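Local coordinates for protein SusD homolog (Bacteroides ovatus, PDB 4F53) that probably binds glycans, perhaps mucin O-glycans, at the outer membrane as a SusD-like lipoprotein built on a TPR-like helical fold, at residues A76-S81 with D509-H514; A461-A464 with I468-D471. All coordinates share one frame; numbering follows the deposited sequence.

Overall arrangement
Contacts 1 and 2 lie on the same side of the chain's centre, with their own centres about 9 Å apart. Contact 1 joins the loop before helix 82-106 to the loop after helix 489-502, two places far apart in sequence. Contact 2 is local and pins together two parts of the loop between helices 442-452 and 482-487. They touch mainly through 76-81 and 461-464. T77 O lies 2.8 Å from A464 N, a probable backbone hydrogen bond. Y78 CD2 packs 3.4 Å from N463 OD1, and A512 CB packs 3.4 Å from I468 O. Bound glycerol, probably from crystallisation, lies about 4 Å from the Y78 side chain; glycerol also lies about 6 Å from the D471 side chain.

Contact 1. Residues A76-S81 with D509-H514; sequences ATYNPS and DTMATH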
ATOM      1  N   ALA A  76      -9.461  -3.554  11.076  1.00 36.45           N
ATOM      2  CA  ALA A  76     -10.599  -3.041  10.318  1.00 36.43           C
ATOM      3  C   ALA A  76     -11.663  -2.415  11.206  1.00 42.43           C
ATOM      4  O   ALA A  76     -12.203  -1.375  10.840  1.00 41.43           O
ATOM      5  CB  ALA A  76     -11.217  -4.153   9.477  1.00 36.63           C
ATOM      6  N   THR A  77     -11.964  -3.034  12.367  1.00 39.83           N
ATOM      7  CA  THR A  77     -12.994  -2.521  13.276  1.00 39.67           C
ATOM      8  C   THR A  77     -12.357  -1.647  14.394  1.00 41.29           C
ATOM      9  O   THR A  77     -13.045  -1.226  15.307  1.00 41.58           O
ATOM     10  CB  THR A  77     -13.873  -3.684  13.798  1.00 43.12           C
ATOM     11  OG1 THR A  77     -13.040  -4.705  14.354  1.00 40.95           O
ATOM     12  CG2 THR A  77     -14.742  -4.272  12.705  1.00 35.90           C
ATOM     13  N   TYR A  78     -11.064  -1.332  14.271  1.00 35.91           N
ATOM     14  CA  TYR A  78     -10.315  -0.415  15.149  1.00 36.62           C
ATOM     15  C   TYR A  78     -10.141  -0.924  16.571  1.00 44.22           C
ATOM     16  O   TYR A  78      -9.857  -0.126  17.463  1.00 47.23           O
ATOM     17  CB  TYR A  78     -10.947   1.006  15.161  1.00 35.11           C
ATOM     18  CG  TYR A  78     -11.284   1.532  13.778  1.00 32.91           C
ATOM     19  CD1 TYR A  78     -10.317   1.593  12.777  1.00 33.92           C
ATOM     20  CD2 TYR A  78     -12.581   1.927  13.456  1.00 32.54           C
ATOM     21  CE1 TYR A  78     -10.627   2.057  11.495  1.00 33.79           C
ATOM     22  CE2 TYR A  78     -12.899   2.401  12.179  1.00 31.65           C
ATOM     23  CZ  TYR A  78     -11.909   2.509  11.217  1.00 38.21           C
ATOM     24  OH  TYR A  78     -12.211   3.036   9.987  1.00 36.16           O
ATOM     25  N   ASN A  79     -10.213  -2.237  16.773  1.00 40.37           N
ATOM     26  CA  ASN A  79     -10.007  -2.838  18.090  1.00 41.44           C
ATOM     27  C   ASN A  79      -9.038  -4.049  17.987  1.00 44.99           C
ATOM     28  O   ASN A  79      -9.361  -5.115  18.521  1.00 46.27           O
ATOM     29  CB  ASN A  79     -11.378  -3.245  18.728  1.00 40.85           C
ATOM     30  CG  ASN A  79     -12.166  -4.295  17.960  1.00 47.28           C
ATOM     31  OD1 ASN A  79     -11.953  -4.534  16.769  1.00 40.99           O
ATOM     32  ND2 ASN A  79     -13.086  -4.953  18.628  1.00 38.04           N
ATOM     33  N   PRO A  80      -7.837  -3.941  17.352  1.00 40.04           N
ATOM     34  CA  PRO A  80      -6.939  -5.119  17.309  1.00 39.18           C
ATOM     35  C   PRO A  80      -6.396  -5.433  18.696  1.00 43.78           C
ATOM     36  O   PRO A  80      -6.350  -4.549  19.541  1.00 44.48           O
ATOM     37  CB  PRO A  80      -5.816  -4.667  16.366  1.00 38.72           C
ATOM     38  CG  PRO A  80      -5.776  -3.180  16.546  1.00 41.79           C
ATOM     39  CD  PRO A  80      -7.202  -2.771  16.705  1.00 38.20           C
ATOM     40  N   SER A  81      -5.983  -6.673  18.934  1.00 42.56           N
ATOM     41  CA  SER A  81      -5.426  -7.059  20.236  1.00 44.22           C
ATOM     42  C   SER A  81      -4.032  -6.432  20.403  1.00 49.17           C
ATOM     43  O   SER A  81      -3.461  -5.955  19.418  1.00 48.48           O
ATOM     44  CB  SER A  81      -5.339  -8.578  20.330  1.00 45.11           C
ATOM     45  OG  SER A  81      -4.448  -9.057  19.332  1.00 50.32           O
ATOM     46  N   ASP A 509      -1.453   9.570  21.059  1.00 43.63           N
ATOM     47  CA  ASP A 509      -0.908   8.355  20.457  1.00 41.92           C
ATOM     48  C   ASP A 509      -2.065   7.417  20.162  1.00 47.17           C
ATOM     49  O   ASP A 509      -2.273   6.414  20.856  1.00 47.67           O
ATOM     50  CB  ASP A 509       0.164   7.704  21.354  1.00 44.47           C
ATOM     51  CG  ASP A 509       0.821   6.470  20.763  1.00 45.33           C
ATOM     52  OD1 ASP A 509       0.783   6.308  19.510  1.00 43.97           O
ATOM     53  OD2 ASP A 509       1.362   5.668  21.538  1.00 49.70           O
ATOM     54  N   THR A 510      -2.862   7.784  19.142  1.00 42.25           N
ATOM     55  CA  THR A 510      -4.025   7.009  18.749  1.00 40.94           C
ATOM     56  C   THR A 510      -4.046   6.852  17.225  1.00 43.68           C
ATOM     57  O   THR A 510      -3.206   7.418  16.515  1.00 42.84           O
ATOM     58  CB  THR A 510      -5.334   7.663  19.253  1.00 47.94           C
ATOM     59  OG1 THR A 510      -5.663   8.776  18.446  1.00 45.36           O
ATOM     60  CG2 THR A 510      -5.317   8.066  20.739  1.00 47.07           C
HETATM   61  N   MSE A 511      -5.060   6.141  16.732  1.00 37.73           N
HETATM   62  CA  MSE A 511      -5.302   5.948  15.312  1.00 35.94           C
HETATM   63  C   MSE A 511      -5.819   7.222  14.622  1.00 39.65           C
HETATM   64  O   MSE A 511      -5.843   7.279  13.396  1.00 39.07           O
HETATM   65  CB  MSE A 511      -6.335   4.836  15.131  1.00 37.41           C
HETATM   66  CG  MSE A 511      -5.779   3.449  15.368  1.00 44.22           C
HETATM   67 SE   MSE A 511      -7.144   2.133  14.913  0.75 51.87          SE
HETATM   68  CE  MSE A 511      -6.156   0.472  15.344  1.00 49.18           C
ATOM     69  N   ALA A 512      -6.219   8.247  15.402  1.00 36.09           N
ATOM     70  CA  ALA A 512      -6.867   9.457  14.909  1.00 32.84           C
ATOM     71  C   ALA A 512      -5.889  10.551  14.557  1.00 37.60           C
ATOM     72  O   ALA A 512      -6.257  11.463  13.795  1.00 36.10           O
ATOM     73  CB  ALA A 512      -7.869   9.952  15.942  1.00 33.55           C
ATOM     74  N   THR A 513      -4.648  10.477  15.097  1.00 34.74           N
ATOM     75  CA  THR A 513      -3.631  11.492  14.852  1.00 34.34           C
ATOM     76  C   THR A 513      -3.074  11.402  13.449  1.00 36.69           C
ATOM     77  O   THR A 513      -2.750  10.321  12.977  1.00 35.12           O
ATOM     78  CB  THR A 513      -2.504  11.433  15.898  1.00 39.63           C
ATOM     79  OG1 THR A 513      -3.074  11.756  17.145  1.00 39.49           O
ATOM     80  CG2 THR A 513      -1.356  12.434  15.633  1.00 32.07           C
ATOM     81  N   HIS A 514      -2.935  12.571  12.801  1.00 34.20           N
ATOM     82  CA  HIS A 514      -2.347  12.685  11.474  1.00 32.38           C
ATOM     83  C   HIS A 514      -0.846  12.739  11.601  1.00 38.18           C
ATOM     84  O   HIS A 514      -0.315  13.451  12.453  1.00 40.80           O
ATOM     85  CB  HIS A 514      -2.857  13.931  10.734  1.00 31.08           C
ATOM     86  CG  HIS A 514      -4.273  13.824  10.270  1.00 33.89           C
ATOM     87  ND1 HIS A 514      -4.706  14.471   9.117  1.00 34.32           N
ATOM     88  CD2 HIS A 514      -5.330  13.174  10.830  1.00 36.00           C
ATOM     89  CE1 HIS A 514      -5.992  14.176   8.998  1.00 33.44           C
ATOM     90  NE2 HIS A 514      -6.416  13.399  10.009  1.00 34.91           N
TER
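M511, a selenomethionine in the crystal, reaches from the 509-514 loop to Y78 and P80. Its SE atom lies 3.9 Å from Y78 CD1 and almost as near Y78 CB. This is a Met-aromatic contact, with SE 5.1 Å from the ring centroid and 69° off the ring normal. The selenium therefore approaches the ring obliquely, near its CB end. One atom further out, the methyl CE meets the CD corner of the P80 ring, 3.7 Å away, with CG close behind. The M511 chain is extended beyond CG (chi2 -174°, chi3 -179°), which carries the methyl out to the proline. All three touching residues are buried, and the contact across these loops is apolar. In this SusD-family protein it ties the loop leading into helix 82-106 to the loop that follows helix 489-502. S81, next to P80, is the N-cap of helix 82-106. On the other side of the contact, A512 N donates to T510 OG1 at 3.1 Å, an ST turn around M511. R477 fixes the same loop with a salt bridge to D509 and a hydrogen bond to T510 O. Behind Y78, the carbonyl oxygen A76 O stands 3.8 Å above the ring plane, over its centre. The Y78 side chain also packs on F58 of helix 44-58. T77 OG1 donates to N79 OD1 at 2.7 Å, which links the residues flanking Y78; N79 OD1 also accepts from R74 N.

Contact 2. Residues A461-A464 with I468-D471; sequences AANA and IVND
The N463 amide holds both its acceptors close to its own plane: ND2 donates to V469 O and to D471 OD1. The Y78 ring of the neighbouring loop packs beside the amide at OD1. The D471 carboxylate is turned 71° from that amide. Its OD1 is met from above the carboxylate plane, 2.8 Å from N463 ND2. The bond is nearly straight, with an N-H...O angle of 177°. These bonds draw together two parts of the loop between helices 442-452 and 482-487 of the SusD-like fold. The second bond, from ND2 to V469 O, is 2.9 Å long and ND2 sits above the plane of that carbonyl. N463 CG lies anti to the backbone N (chi1 -179°), which carries the amide across to 468-471. The other end of the amide is held within the same loop: N463 OD1 is hydrogen-bonded to the S465 hydroxyl, whose oxygen also accepts a hydrogen bond from the backbone N of V469. Together these bonds would restrain rotation of the amide. The V469 side chain is buried and packs on Y78 of contact 1, while D471 is exposed. D471 OD1 also lies against the aliphatic part of the asparagine, 3.5 Å from N463 CB.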
ATOM      1  N   ALA A 461     -18.355  -0.985   8.696  1.00 37.57           N
ATOM      2  CA  ALA A 461     -19.702  -1.384   9.127  1.00 38.75           C
ATOM      3  C   ALA A 461     -19.880  -1.242  10.662  1.00 45.04           C
ATOM      4  O   ALA A 461     -20.925  -0.793  11.129  1.00 45.43           O
ATOM      5  CB  ALA A 461     -19.986  -2.811   8.705  1.00 38.84           C
ATOM      6  N   ALA A 462     -18.833  -1.601  11.417  1.00 41.73           N
ATOM      7  CA  ALA A 462     -18.753  -1.520  12.862  1.00 42.61           C
ATOM      8  C   ALA A 462     -17.468  -0.796  13.275  1.00 47.08           C
ATOM      9  O   ALA A 462     -16.364  -1.247  12.980  1.00 45.93           O
ATOM     10  CB  ALA A 462     -18.799  -2.910  13.474  1.00 43.76           C
ATOM     11  N   ASN A 463     -17.624   0.340  13.935  1.00 45.11           N
ATOM     12  CA  ASN A 463     -16.519   1.106  14.478  1.00 43.56           C
ATOM     13  C   ASN A 463     -16.426   0.742  15.964  1.00 46.76           C
ATOM     14  O   ASN A 463     -17.255   1.187  16.749  1.00 47.54           O
ATOM     15  CB  ASN A 463     -16.751   2.610  14.237  1.00 40.99           C
ATOM     16  CG  ASN A 463     -15.661   3.519  14.724  1.00 48.01           C
ATOM     17  OD1 ASN A 463     -14.905   3.201  15.643  1.00 41.44           O
ATOM     18  ND2 ASN A 463     -15.613   4.716  14.165  1.00 39.40           N
ATOM     19  N   ALA A 464     -15.474  -0.140  16.326  1.00 42.57           N
ATOM     20  CA  ALA A 464     -15.280  -0.568  17.715  1.00 43.27           C
ATOM     21  C   ALA A 464     -14.079   0.179  18.373  1.00 44.41           C
ATOM     22  O   ALA A 464     -13.436  -0.344  19.287  1.00 44.97           O
ATOM     23  CB  ALA A 464     -15.088  -2.081  17.780  1.00 44.05           C
ATOM     24  N   ILE A 468     -12.685   6.903  19.280  1.00 41.59           N
ATOM     25  CA  ILE A 468     -11.363   7.413  18.909  1.00 40.49           C
ATOM     26  C   ILE A 468     -11.324   7.745  17.423  1.00 45.30           C
ATOM     27  O   ILE A 468     -10.892   8.824  17.060  1.00 46.39           O
ATOM     28  CB  ILE A 468     -10.207   6.433  19.298  1.00 42.46           C
ATOM     29  CG1 ILE A 468     -10.109   6.269  20.839  1.00 44.67           C
ATOM     30  CG2 ILE A 468      -8.869   6.901  18.681  1.00 40.22           C
ATOM     31  CD1 ILE A 468      -8.858   5.623  21.359  1.00 54.33           C
ATOM     32  N   VAL A 469     -11.757   6.810  16.574  1.00 42.64           N
ATOM     33  CA  VAL A 469     -11.687   6.920  15.121  1.00 40.14           C
ATOM     34  C   VAL A 469     -12.986   7.518  14.547  1.00 45.37           C
ATOM     35  O   VAL A 469     -14.089   7.039  14.817  1.00 44.57           O
ATOM     36  CB  VAL A 469     -11.357   5.535  14.494  1.00 41.59           C
ATOM     37  CG1 VAL A 469     -11.374   5.586  12.972  1.00 38.64           C
ATOM     38  CG2 VAL A 469     -10.014   5.010  14.993  1.00 41.51           C
ATOM     39  N   ASN A 470     -12.823   8.572  13.764  1.00 43.39           N
ATOM     40  CA  ASN A 470     -13.901   9.226  13.031  1.00 44.89           C
ATOM     41  C   ASN A 470     -14.228   8.373  11.794  1.00 49.60           C
ATOM     42  O   ASN A 470     -13.313   7.976  11.073  1.00 49.52           O
ATOM     43  CB  ASN A 470     -13.480  10.647  12.628  1.00 47.85           C
ATOM     44  CG  ASN A 470     -14.439  11.306  11.681  1.00 69.25           C
ATOM     45  OD1 ASN A 470     -14.275  11.233  10.465  1.00 73.60           O
ATOM     46  ND2 ASN A 470     -15.487  11.913  12.210  1.00 57.38           N
ATOM     47  N   ASP A 471     -15.516   8.127  11.540  1.00 46.79           N
ATOM     48  CA  ASP A 471     -16.020   7.273  10.465  1.00 46.14           C
ATOM     49  C   ASP A 471     -15.634   7.746   9.066  1.00 48.68           C
ATOM     50  O   ASP A 471     -15.314   6.910   8.247  1.00 47.94           O
ATOM     51  CB  ASP A 471     -17.542   7.122  10.549  1.00 49.96           C
ATOM     52  CG  ASP A 471     -18.016   6.258  11.711  1.00 66.82           C
ATOM     53  OD1 ASP A 471     -17.318   5.274  12.045  1.00 68.25           O
ATOM     54  OD2 ASP A 471     -19.090   6.566  12.281  1.00 76.08           O
TER